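Aminotransferase, class I and II (Erwinia tasmaniensis, PDB 5Z0Q) binds pyridoxal-5'-phosphate and belongs to the class I and II aminotransferases, a family of PLP-dependent enzymes. Local coordinates at residues V68-L73 / A281-W286; N105-A110 / A261-M266; V119-I124 / A142-E147; L210-G215 / E323-G328. All coordinates share one frame; numbering follows the deposited sequence.

Interaction 1: residues V68-L73 / A281-W286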
loop_
_atom_site.group_PDB
_atom_site.type_symbol
_atom_site.label_atom_id
_atom_site.label_comp_id
_atom_site.label_asym_id
_atom_site.label_seq_id
_atom_site.Cartn_x
_atom_site.Cartn_y
_atom_site.Cartn_z
ATOM N N VAL A 68 3.962 9.916 -9.363
ATOM C CA VAL A 68 3.219 9.369 -10.483
ATOM C C VAL A 68 3.685 7.942 -10.723
ATOM O O VAL A 68 4.738 7.512 -10.243
ATOM C CB VAL A 68 3.377 10.224 -11.760
ATOM C CG1 VAL A 68 2.771 11.598 -11.557
ATOM C CG2 VAL A 68 4.847 10.333 -12.147
ATOM N N THR A 69 2.888 7.193 -11.480
ATOM C CA THR A 69 3.266 5.833 -11.833
ATOM C C THR A 69 4.479 5.852 -12.754
ATOM O O THR A 69 4.591 6.699 -13.645
ATOM C CB THR A 69 2.101 5.109 -12.506
ATOM O OG1 THR A 69 1.708 5.821 -13.685
ATOM C CG2 THR A 69 0.914 5.018 -11.554
ATOM N N SER A 70 5.394 4.913 -12.529
ATOM C CA SER A 70 6.669 4.895 -13.238
ATOM C C SER A 70 6.453 4.511 -14.695
ATOM O O SER A 70 6.046 3.384 -14.996
ATOM C CB SER A 70 7.630 3.924 -12.559
ATOM O OG SER A 70 8.779 3.705 -13.358
ATOM N N GLU A 71 6.722 5.448 -15.606
ATOM C CA GLU A 71 6.763 5.099 -17.021
ATOM C C GLU A 71 7.945 4.190 -17.330
ATOM O O GLU A 71 7.873 3.375 -18.256
ATOM C CB GLU A 71 6.828 6.362 -17.880
ATOM C CG GLU A 71 5.478 7.007 -18.151
ATOM C CD GLU A 71 5.594 8.287 -18.958
ATOM O OE1 GLU A 71 6.367 9.181 -18.552
ATOM O OE2 GLU A 71 4.921 8.398 -20.004
ATOM N N ALA A 72 9.033 4.313 -16.566
ATOM C CA ALA A 72 10.191 3.452 -16.779
ATOM C C ALA A 72 9.882 2.007 -16.410
ATOM O O ALA A 72 10.307 1.079 -17.109
ATOM C CB ALA A 72 11.383 3.969 -15.975
ATOM N N LEU A 73 9.145 1.795 -15.316
ATOM C CA LEU A 73 8.776 0.437 -14.927
ATOM C C LEU A 73 7.856 -0.201 -15.961
ATOM O O LEU A 73 8.026 -1.375 -16.313
ATOM C CB LEU A 73 8.110 0.446 -13.552
ATOM C CG LEU A 73 7.568 -0.893 -13.046
ATOM C CD1 LEU A 73 8.674 -1.933 -12.986
ATOM C CD2 LEU A 73 6.915 -0.725 -11.683
ATOM N N ALA A 281 13.071 0.958 -7.110
ATOM C CA ALA A 281 13.740 -0.328 -6.946
ATOM C C ALA A 281 13.251 -1.344 -7.969
ATOM O O ALA A 281 14.048 -2.115 -8.517
ATOM C CB ALA A 281 13.530 -0.851 -5.527
ATOM N N ALA A 282 11.943 -1.363 -8.244
ATOM C CA ALA A 282 11.405 -2.324 -9.200
ATOM C C ALA A 282 11.908 -2.046 -10.611
ATOM O O ALA A 282 12.134 -2.980 -11.390
ATOM C CB ALA A 282 9.877 -2.305 -9.162
ATOM N N SER A 283 12.083 -0.769 -10.960
ATOM C CA SER A 283 12.627 -0.431 -12.271
ATOM C C SER A 283 14.066 -0.909 -12.403
ATOM O O SER A 283 14.414 -1.605 -13.363
ATOM C CB SER A 283 12.535 1.077 -12.510
ATOM O OG SER A 283 11.196 1.480 -12.736
ATOM N N ALA A 284 14.917 -0.554 -11.436
ATOM C CA ALA A 284 16.317 -0.964 -11.492
ATOM C C ALA A 284 16.465 -2.478 -11.426
ATOM O O ALA A 284 17.431 -3.030 -11.967
ATOM C CB ALA A 284 17.104 -0.305 -10.359
ATOM N N ALA A 285 15.526 -3.165 -10.772
ATOM C CA ALA A 285 15.589 -4.620 -10.697
ATOM C C ALA A 285 15.453 -5.245 -12.079
ATOM O O ALA A 285 16.268 -6.084 -12.478
ATOM C CB ALA A 285 14.502 -5.144 -9.758
ATOM N N TRP A 286 14.431 -4.838 -12.829
ATOM C CA TRP A 286 14.183 -5.404 -14.148
ATOM C C TRP A 286 14.971 -4.724 -15.258
ATOM O O TRP A 286 15.070 -5.286 -16.355
ATOM C CB TRP A 286 12.686 -5.342 -14.475
ATOM C CG TRP A 286 11.908 -6.497 -13.926
ATOM C CD1 TRP A 286 12.413 -7.668 -13.441
ATOM C CD2 TRP A 286 10.483 -6.593 -13.804
ATOM N NE1 TRP A 286 11.392 -8.488 -13.025
ATOM C CE2 TRP A 286 10.197 -7.851 -13.237
ATOM C CE3 TRP A 286 9.423 -5.737 -14.119
ATOM C CZ2 TRP A 286 8.894 -8.275 -12.979
ATOM C CZ3 TRP A 286 8.130 -6.161 -13.862
ATOM C CH2 TRP A 286 7.878 -7.418 -13.298
#
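Leu73 and Ser283 are the central pair of this contact, in which the N-capped start of helix 71-83 packs against helix 276-288. The CA atoms of Leu73 and Ser283 lie 4.8 Å apart. Ser70 is the N-cap residue. Its OG is anti to the backbone N (chi1 169°), which turns the hydroxyl back over the first turn. There OG accepts a hydrogen bond from Leu73 N at 2.8 Å, with an N-H...O angle of 158°.

Ser283 comes from the other helix and sets its hydroxyl close to this cap. Its OG lies 3.4 Å from Leu73 CB. It also approaches Leu73 N, but the angle there is too poor for a hydrogen bond. Ser283 OG instead bonds to Tyr279 O, one turn back in its own helix. A polar group is thus satisfied within its own helix while it packs against the neighbouring one.

Leu73 extends from the capped turn along the other helix. Its CG is anti to the backbone N (chi1 176°), and this carries the two methyl branches onto Ala282 and Trp286. CD1 is 4.0 Å from Ala282 CB, and CD2 also reaches this methyl. CD1 also lies 4.0 Å from Ala282 O, so the branch reaches the helix backbone. The indole is joined to Asp209 OD2 by a hydrogen bond from NE1, and the Trp286 side chain packs on Val76, Ala77 and Arg80 of helix 71-83. Val68, just before the cap, makes backbone hydrogen bonds to the second subunit. On the indole, the atom that meets Leu73 CD1 is CE3, at 4.0 Å and obliquely to the ring.

Interaction 2: residues N105-A110 / A261-M266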
loop_
_atom_site.group_PDB
_atom_site.type_symbol
_atom_site.label_atom_id
_atom_site.label_comp_id
_atom_site.label_asym_id
_atom_site.label_seq_id
_atom_site.Cartn_x
_atom_site.Cartn_y
_atom_site.Cartn_z
ATOM N N ASN A 105 -6.881 -10.402 -3.971
ATOM C CA ASN A 105 -8.129 -10.062 -3.296
ATOM C C ASN A 105 -9.035 -9.228 -4.193
ATOM O O ASN A 105 -10.232 -9.510 -4.310
ATOM C CB ASN A 105 -7.835 -9.332 -1.986
ATOM C CG ASN A 105 -7.380 -10.273 -0.887
ATOM O OD1 ASN A 105 -8.166 -10.660 -0.023
ATOM N ND2 ASN A 105 -6.108 -10.651 -0.920
ATOM N N ILE A 106 -8.480 -8.198 -4.840
ATOM C CA ILE A 106 -9.283 -7.356 -5.725
ATOM C C ILE A 106 -9.923 -8.193 -6.824
ATOM O O ILE A 106 -11.098 -8.007 -7.162
ATOM C CB ILE A 106 -8.426 -6.221 -6.316
ATOM C CG1 ILE A 106 -7.867 -5.330 -5.210
ATOM C CG2 ILE A 106 -9.247 -5.385 -7.288
ATOM C CD1 ILE A 106 -6.768 -4.411 -5.688
ATOM N N ALA A 107 -9.164 -9.134 -7.390
ATOM C CA ALA A 107 -9.695 -9.972 -8.461
ATOM C C ALA A 107 -10.905 -10.772 -7.994
ATOM O O ALA A 107 -11.889 -10.908 -8.731
ATOM C CB ALA A 107 -8.603 -10.905 -8.983
ATOM N N VAL A 108 -10.859 -11.299 -6.770
ATOM C CA VAL A 108 -11.976 -12.092 -6.265
ATOM C C VAL A 108 -13.181 -11.202 -5.975
ATOM O O VAL A 108 -14.325 -11.569 -6.268
ATOM C CB VAL A 108 -11.543 -12.889 -5.021
ATOM C CG1 VAL A 108 -12.722 -13.645 -4.430
ATOM C CG2 VAL A 108 -10.420 -13.852 -5.377
ATOM N N ARG A 109 -12.946 -10.016 -5.405
ATOM C CA ARG A 109 -14.054 -9.121 -5.084
ATOM C C ARG A 109 -14.693 -8.539 -6.339
ATOM O O ARG A 109 -15.882 -8.200 -6.325
ATOM C CB ARG A 109 -13.577 -7.990 -4.173
ATOM C CG ARG A 109 -12.777 -8.433 -2.959
ATOM C CD ARG A 109 -13.632 -8.563 -1.714
ATOM N NE ARG A 109 -12.842 -9.030 -0.577
ATOM C CZ ARG A 109 -12.186 -8.231 0.259
ATOM N NH1 ARG A 109 -12.225 -6.916 0.096
ATOM N NH2 ARG A 109 -11.492 -8.749 1.264
ATOM N N ALA A 110 -13.931 -8.417 -7.427
ATOM C CA ALA A 110 -14.408 -7.748 -8.632
ATOM C C ALA A 110 -14.917 -8.699 -9.704
ATOM O O ALA A 110 -15.804 -8.322 -10.475
ATOM C CB ALA A 110 -13.295 -6.879 -9.231
ATOM N N ALA A 261 -11.704 -2.204 -16.079
ATOM C CA ALA A 261 -12.524 -1.194 -15.419
ATOM C C ALA A 261 -13.155 -1.744 -14.147
ATOM O O ALA A 261 -13.214 -1.047 -13.128
ATOM C CB ALA A 261 -13.599 -0.681 -16.379
ATOM N N ARG A 262 -13.635 -2.991 -14.187
ATOM C CA ARG A 262 -14.166 -3.618 -12.981
ATOM C C ARG A 262 -13.082 -3.803 -11.928
ATOM O O ARG A 262 -13.354 -3.685 -10.728
ATOM C CB ARG A 262 -14.806 -4.965 -13.328
ATOM C CG ARG A 262 -15.998 -4.868 -14.266
ATOM C CD ARG A 262 -16.405 -6.239 -14.791
ATOM N NE ARG A 262 -16.773 -7.158 -13.717
ATOM C CZ ARG A 262 -17.112 -8.431 -13.906
ATOM N NH1 ARG A 262 -17.127 -8.940 -15.131
ATOM N NH2 ARG A 262 -17.434 -9.194 -12.871
ATOM N N PHE A 263 -11.851 -4.089 -12.359
ATOM C CA PHE A 263 -10.745 -4.244 -11.420
ATOM C C PHE A 263 -10.392 -2.912 -10.770
ATOM O O PHE A 263 -10.264 -2.823 -9.542
ATOM C CB PHE A 263 -9.535 -4.835 -12.145
ATOM C CG PHE A 263 -8.384 -5.179 -11.241
ATOM C CD1 PHE A 263 -8.314 -6.418 -10.626
ATOM C CD2 PHE A 263 -7.362 -4.270 -11.018
ATOM C CE1 PHE A 263 -7.254 -6.740 -9.800
ATOM C CE2 PHE A 263 -6.300 -4.585 -10.193
ATOM C CZ PHE A 263 -6.247 -5.823 -9.583
ATOM N N ASN A 264 -10.236 -1.860 -11.580
ATOM C CA ASN A 264 -9.857 -0.556 -11.044
ATOM C C ASN A 264 -10.942 0.029 -10.150
ATOM O O ASN A 264 -10.630 0.721 -9.174
ATOM C CB ASN A 264 -9.536 0.404 -12.189
ATOM C CG ASN A 264 -8.286 0.007 -12.949
ATOM O OD1 ASN A 264 -7.336 -0.520 -12.370
ATOM N ND2 ASN A 264 -8.279 0.258 -14.253
ATOM N N ARG A 265 -12.214 -0.230 -10.463
ATOM C CA ARG A 265 -13.297 0.274 -9.624
ATOM C C ARG A 265 -13.281 -0.385 -8.250
ATOM O O ARG A 265 -13.570 0.266 -7.238
ATOM C CB ARG A 265 -14.641 0.054 -10.321
ATOM C CG ARG A 265 -15.842 0.573 -9.551
ATOM C CD ARG A 265 -17.061 0.753 -10.453
ATOM N NE ARG A 265 -17.523 -0.501 -11.042
ATOM C CZ ARG A 265 -17.271 -0.882 -12.291
ATOM N NH1 ARG A 265 -16.555 -0.106 -13.094
ATOM N NH2 ARG A 265 -17.736 -2.041 -12.739
ATOM N N MET A 266 -12.937 -1.674 -8.191
ATOM C CA MET A 266 -12.819 -2.357 -6.908
ATOM C C MET A 266 -11.577 -1.907 -6.150
ATOM O O MET A 266 -11.555 -1.946 -4.913
ATOM C CB MET A 266 -12.795 -3.870 -7.129
ATOM C CG MET A 266 -12.705 -4.705 -5.861
ATOM S SD MET A 266 -14.135 -4.498 -4.782
ATOM C CE MET A 266 -15.462 -4.954 -5.897
#
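Phe263 holds CG anti to its backbone N (chi1 -174°), and this carries its ring out from helix 257-267 to Ile106. Ile106 answers with its CG2 branch. The two side chains cross at about a right angle. CG2 sits over one face of the ring, displaced toward the rim, 3.7 Å from the ring centroid and 20° off the normal. This is a CH-pi contact, closest at CE1.

Met266 has a folded chain. The bends at chi2 and chi3 bring SD beside Arg109 CB, at 3.6 Å, and CE beside Arg109 O. Nearer its backbone, Met266 CB meets Ala110 CB at 3.7 Å. Met266 CG packs on Ile106 CG2. The guanidinium of Arg109 leads away from this contact.

The segment axes approach to 8.9 Å and run at 110° to each other, so the two helices cross steeply. The CA atoms of Ala110 and Phe263 are 5.8 Å apart, and the small side chain of Ala110 is consistent with this close approach. Leu97 of strand 94-97 touches both Ile106 and Phe263. Met270 of the second subunit packs on Ile106, Arg109 and Met266, which places the contact beside the dimer interface.

One polar link crosses the contact. Arg262 NH2 gives a weak hydrogen bond of 3.0 Å to Ala110 O, near the C-terminal end of helix 101-111. The positive charge probably suits the carbonyls at that helix end. The junction as a whole is mainly apolar packing, and the arginine adds a modest polar tie at its margin.

Interaction 3: residues V119-I124 / A142-E147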
loop_
_atom_site.group_PDB
_atom_site.type_symbol
_atom_site.label_atom_id
_atom_site.label_comp_id
_atom_site.label_asym_id
_atom_site.label_seq_id
_atom_site.Cartn_x
_atom_site.Cartn_y
_atom_site.Cartn_z
ATOM N N VAL A 119 -12.101 -21.496 -8.066
ATOM C CA VAL A 119 -11.439 -22.787 -8.215
ATOM C C VAL A 119 -9.935 -22.566 -8.201
ATOM O O VAL A 119 -9.427 -21.647 -8.853
ATOM C CB VAL A 119 -11.858 -23.507 -9.514
ATOM C CG1 VAL A 119 -11.314 -24.930 -9.531
ATOM C CG2 VAL A 119 -13.361 -23.507 -9.664
ATOM N N SER A 120 -9.223 -23.413 -7.462
ATOM C CA SER A 120 -7.769 -23.379 -7.444
ATOM C C SER A 120 -7.259 -24.773 -7.109
ATOM O O SER A 120 -8.035 -25.709 -6.895
ATOM C CB SER A 120 -7.244 -22.346 -6.442
ATOM O OG SER A 120 -7.338 -22.837 -5.116
ATOM N N ALA A 121 -5.939 -24.906 -7.069
ATOM C CA ALA A 121 -5.308 -26.152 -6.674
ATOM C C ALA A 121 -5.090 -26.175 -5.165
ATOM O O ALA A 121 -5.169 -25.151 -4.485
ATOM C CB ALA A 121 -3.976 -26.338 -7.402
ATOM N N THR A 122 -4.825 -27.375 -4.644
ATOM C CA THR A 122 -4.444 -27.545 -3.252
ATOM C C THR A 122 -3.346 -28.604 -3.227
ATOM O O THR A 122 -3.489 -29.658 -3.876
ATOM C CB THR A 122 -5.618 -27.946 -2.350
ATOM O OG1 THR A 122 -5.127 -28.301 -1.050
ATOM C CG2 THR A 122 -6.392 -29.114 -2.940
ATOM N N PRO A 123 -2.228 -28.358 -2.524
ATOM C CA PRO A 123 -1.946 -27.142 -1.751
ATOM C C PRO A 123 -1.652 -25.939 -2.639
ATOM O O PRO A 123 -1.466 -26.110 -3.843
ATOM C CB PRO A 123 -0.710 -27.530 -0.941
ATOM C CG PRO A 123 -0.009 -28.513 -1.814
ATOM C CD PRO A 123 -1.097 -29.300 -2.493
ATOM N N ILE A 124 -1.614 -24.743 -2.054
ATOM C CA ILE A 124 -1.417 -23.521 -2.826
ATOM C C ILE A 124 -1.065 -22.377 -1.882
ATOM O O ILE A 124 -1.164 -22.517 -0.656
ATOM C CB ILE A 124 -2.671 -23.193 -3.660
ATOM C CG1 ILE A 124 -2.315 -22.325 -4.871
ATOM C CG2 ILE A 124 -3.733 -22.526 -2.795
ATOM C CD1 ILE A 124 -3.473 -22.089 -5.813
ATOM N N ALA A 142 -8.955 -28.504 -6.119
ATOM C CA ALA A 142 -8.573 -29.702 -6.855
ATOM C C ALA A 142 -7.188 -30.131 -6.389
ATOM O O ALA A 142 -6.228 -29.360 -6.496
ATOM C CB ALA A 142 -8.583 -29.450 -8.363
ATOM N N ALA A 143 -7.089 -31.353 -5.877
ATOM C CA ALA A 143 -5.846 -31.814 -5.279
ATOM C C ALA A 143 -4.769 -32.020 -6.335
ATOM O O ALA A 143 -5.020 -32.583 -7.404
ATOM C CB ALA A 143 -6.076 -33.113 -4.509
ATOM N N LEU A 144 -3.561 -31.550 -6.030
ATOM C CA LEU A 144 -2.411 -31.840 -6.874
ATOM C C LEU A 144 -1.974 -33.284 -6.677
ATOM O O LEU A 144 -1.929 -33.786 -5.551
ATOM C CB LEU A 144 -1.254 -30.895 -6.551
ATOM C CG LEU A 144 -1.442 -29.420 -6.903
ATOM C CD1 LEU A 144 -0.187 -28.633 -6.568
ATOM C CD2 LEU A 144 -1.795 -29.268 -8.371
ATOM N N ARG A 145 -1.652 -33.953 -7.778
ATOM C CA ARG A 145 -1.226 -35.343 -7.744
ATOM C C ARG A 145 0.203 -35.460 -8.256
ATOM O O ARG A 145 0.609 -34.738 -9.172
ATOM C CB ARG A 145 -2.161 -36.232 -8.569
ATOM C CG ARG A 145 -3.566 -36.315 -7.998
ATOM C CD ARG A 145 -3.520 -36.577 -6.500
ATOM N NE ARG A 145 -4.836 -36.493 -5.877
ATOM C CZ ARG A 145 -5.045 -36.549 -4.566
ATOM N NH1 ARG A 145 -4.018 -36.686 -3.737
ATOM N NH2 ARG A 145 -6.277 -36.465 -4.082
ATOM N N LEU A 146 0.958 -36.370 -7.649
ATOM C CA LEU A 146 2.344 -36.592 -8.025
ATOM C C LEU A 146 2.413 -37.512 -9.238
ATOM O O LEU A 146 1.802 -38.585 -9.247
ATOM C CB LEU A 146 3.114 -37.192 -6.848
ATOM C CG LEU A 146 4.604 -37.469 -7.038
ATOM C CD1 LEU A 146 5.301 -36.225 -7.542
ATOM C CD2 LEU A 146 5.222 -37.935 -5.730
ATOM N N GLU A 147 3.149 -37.086 -10.263
ATOM C CA GLU A 147 3.311 -37.888 -11.472
ATOM C C GLU A 147 4.674 -37.594 -12.077
ATOM O O GLU A 147 4.987 -36.434 -12.362
ATOM C CB GLU A 147 2.196 -37.601 -12.481
ATOM C CG GLU A 147 2.281 -38.438 -13.744
ATOM C CD GLU A 147 1.008 -38.383 -14.570
ATOM O OE1 GLU A 147 0.025 -37.765 -14.112
ATOM O OE2 GLU A 147 0.991 -38.964 -15.675
#
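Ala142 and Ser120 join the edges of two parallel strands, 117-122 and 139-146. Ala142 N donates to Ser120 O at 3.0 Å, and the donor lies in the carbonyl plane. Ala142 O then accepts from Thr122 N at 3.1 Å, with the donor 45° above the carbonyl plane. Ala142 therefore grips both residues flanking Ala121, the usual parallel pattern. Leu144 N adds a straighter bond to Thr122 O, 2.9 Å long with an N-H...O angle of 166°.

Side chains pack on both faces. On the face of Ala121 and Ala142, Leu144 reaches back with CD2, 3.8 Å from Ala121 CB. Its other branch, CD1, lies 4.2 Å from Pro123 CD. On the face of Thr122 and Ala143, Thr122 CG2 lies over Ala143 CA at 3.6 Å.

Further out, Ser120 OG is hydrogen-bonded to His139 NE2, near the start of the second strand. A cis peptide before Pro123 turns the chain out of the strand. Leu144 is also packed by Trp151 and His175. Helix 127-134 links the two strands, so this is a beta-alpha-beta unit of the large, mostly parallel sheet of the PLP-binding fold.

The three main-chain bonds set the parallel register, and side-chain packing adds to it. Ala121, Leu144 and Pro123 contribute an apolar patch on one side.

Interaction 4: residues L210-G215 / E323-G328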
loop_
_atom_site.group_PDB
_atom_site.type_symbol
_atom_site.label_atom_id
_atom_site.label_comp_id
_atom_site.label_asym_id
_atom_site.label_seq_id
_atom_site.Cartn_x
_atom_site.Cartn_y
_atom_site.Cartn_z
ATOM N N LEU A 210 12.395 -17.212 -11.654
ATOM C CA LEU A 210 13.201 -18.179 -10.916
ATOM C C LEU A 210 13.108 -19.585 -11.502
ATOM O O LEU A 210 13.159 -20.574 -10.768
ATOM C CB LEU A 210 12.795 -18.188 -9.442
ATOM C CG LEU A 210 13.023 -16.877 -8.687
ATOM C CD1 LEU A 210 12.558 -16.995 -7.244
ATOM C CD2 LEU A 210 14.490 -16.473 -8.751
ATOM N N VAL A 211 12.983 -19.692 -12.821
ATOM C CA VAL A 211 12.945 -20.992 -13.483
ATOM C C VAL A 211 14.366 -21.536 -13.571
ATOM O O VAL A 211 15.257 -20.888 -14.131
ATOM C CB VAL A 211 12.305 -20.888 -14.873
ATOM C CG1 VAL A 211 12.318 -22.240 -15.567
ATOM C CG2 VAL A 211 10.884 -20.351 -14.760
ATOM N N LEU A 212 14.580 -22.731 -13.019
ATOM C CA LEU A 212 15.901 -23.346 -13.004
ATOM C C LEU A 212 16.078 -24.437 -14.049
ATOM O O LEU A 212 17.219 -24.738 -14.417
ATOM C CB LEU A 212 16.195 -23.951 -11.625
ATOM C CG LEU A 212 16.011 -23.080 -10.384
ATOM C CD1 LEU A 212 16.339 -23.893 -9.143
ATOM C CD2 LEU A 212 16.873 -21.831 -10.458
ATOM N N GLU A 213 14.994 -25.034 -14.525
ATOM C CA GLU A 213 15.109 -26.174 -15.424
ATOM C C GLU A 213 15.571 -25.709 -16.801
ATOM O O GLU A 213 14.972 -24.788 -17.371
ATOM C CB GLU A 213 13.770 -26.903 -15.525
ATOM C CG GLU A 213 13.895 -28.406 -15.720
ATOM C CD GLU A 213 14.470 -29.112 -14.501
ATOM O OE1 GLU A 213 14.452 -28.520 -13.401
ATOM O OE2 GLU A 213 14.939 -30.261 -14.642
ATOM N N PRO A 214 16.620 -26.306 -17.363
ATOM C CA PRO A 214 17.104 -25.869 -18.674
ATOM C C PRO A 214 16.135 -26.254 -19.782
ATOM O O PRO A 214 15.348 -27.195 -19.661
ATOM C CB PRO A 214 18.437 -26.609 -18.825
ATOM C CG PRO A 214 18.275 -27.830 -17.980
ATOM C CD PRO A 214 17.421 -27.415 -16.814
ATOM N N GLY A 215 16.184 -25.481 -20.868
ATOM C CA GLY A 215 15.414 -25.782 -22.062
ATOM C C GLY A 215 13.927 -25.538 -21.889
ATOM O O GLY A 215 13.144 -25.731 -22.825
ATOM N N GLU A 323 11.159 -27.266 -9.771
ATOM C CA GLU A 323 11.587 -26.671 -11.028
ATOM C C GLU A 323 11.765 -25.162 -10.928
ATOM O O GLU A 323 12.357 -24.564 -11.833
ATOM C CB GLU A 323 10.585 -27.012 -12.133
ATOM C CG GLU A 323 10.495 -28.501 -12.443
ATOM C CD GLU A 323 9.476 -28.819 -13.522
ATOM O OE1 GLU A 323 8.447 -28.115 -13.606
ATOM O OE2 GLU A 323 9.708 -29.775 -14.293
ATOM N N ALA A 324 11.282 -24.540 -9.854
ATOM C CA ALA A 324 11.406 -23.100 -9.660
ATOM C C ALA A 324 11.791 -22.823 -8.215
ATOM O O ALA A 324 11.065 -23.203 -7.291
ATOM C CB ALA A 324 10.104 -22.378 -10.016
ATOM N N SER A 325 12.932 -22.162 -8.033
ATOM C CA SER A 325 13.405 -21.754 -6.719
ATOM C C SER A 325 12.385 -20.833 -6.045
ATOM O O SER A 325 11.558 -20.198 -6.705
ATOM C CB SER A 325 14.763 -21.064 -6.863
ATOM O OG SER A 325 15.818 -21.995 -6.696
ATOM N N PHE A 326 12.445 -20.751 -4.710
ATOM C CA PHE A 326 13.477 -21.369 -3.874
ATOM C C PHE A 326 12.896 -22.207 -2.740
ATOM O O PHE A 326 13.419 -22.213 -1.623
ATOM C CB PHE A 326 14.398 -20.285 -3.304
ATOM C CG PHE A 326 13.675 -19.033 -2.890
ATOM C CD1 PHE A 326 13.123 -18.921 -1.624
ATOM C CD2 PHE A 326 13.545 -17.968 -3.769
ATOM C CE1 PHE A 326 12.454 -17.771 -1.241
ATOM C CE2 PHE A 326 12.876 -16.817 -3.394
ATOM C CZ PHE A 326 12.331 -16.718 -2.127
ATOM N N LEU A 327 11.802 -22.905 -3.035
ATOM C CA LEU A 327 11.156 -23.816 -2.100
ATOM C C LEU A 327 10.580 -24.970 -2.910
ATOM O O LEU A 327 10.165 -24.779 -4.057
ATOM C CB LEU A 327 10.056 -23.109 -1.290
ATOM C CG LEU A 327 10.285 -21.645 -0.886
ATOM C CD1 LEU A 327 9.491 -20.705 -1.783
ATOM C CD2 LEU A 327 9.974 -21.396 0.582
ATOM N N GLY A 328 10.551 -26.167 -2.325
ATOM C CA GLY A 328 10.953 -26.435 -0.955
ATOM C C GLY A 328 9.892 -27.264 -0.247
ATOM O O GLY A 328 9.697 -27.140 0.958
#
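Leu210 meets Ser325 and Phe326 along its whole length. Its CB lies 3.6 Å from Ser325 O. CG is near the same oxygen. CD1 at the tip still touches Ser325 O and also reaches the ring of Phe326, 3.7 Å from CD2 and 3.9 Å from CE2, obliquely to the ring plane. Leu210 has CG beside its backbone N (chi1 -63°), and this lays the branch along the Ser325 carbonyl. Phe326 follows a cis peptide bond.

The backbones behind these side chains run in roughly opposite directions, 146° apart end to end. They form a single bridge, Val211 with Ala324. Leu212 N donates to Glu323 O at 3.1 Å, with an N-H...O angle of 170° and the donor tilted from the carbonyl plane. Ser325 N returns a weak bond to Leu210 O at 3.2 Å. Leu212 turns its CD1 branch to the side of Ser325 and packs near its hydroxyl.

The carboxylate of Glu323 finds its partners outside the two loops. OE1 is bound by Val181 N and forms a salt bridge with Arg150, and OE2 forms one with Arg183. These partners hold the carboxylate firmly and probably keep it ionised. Glu213 OE1 stays 5.0 Å from Glu323 OE2, and makes a long, weak ion pair with Arg304.

The two loops meet beside helix 290-313. Its Leu297 packs on Leu210 and Leu212, and its Leu300 packs on Ser325. One loop follows strand 200-204, and the other connects strands 318-319 and 329-331, so the contact joins loops that belong to the two sheets of the fold.

Interactions 1, 2 and 3 each have a side chain about 11 Å from a bound PLP: Ala282, Ile106 and Ser120. Phe326 of interaction 4 comes nearer, about 7 Å from PLP. No segment holds a residue of the PLP pocket, but the segment 210-215 follows closely on pocket residues Ile206 and His207. Interactions 1 and 3 lie on opposite sides of the chain's centre, their centres 34 Å apart. Interactions 3 and 4 have the closest centres, 19 Å apart; their nearest atoms are about 8 Å apart, as are those of interactions 2 and 3. Only interactions 1 and 2 touch the second subunit; helices 257-267 and 276-288 there follow each other in the chain.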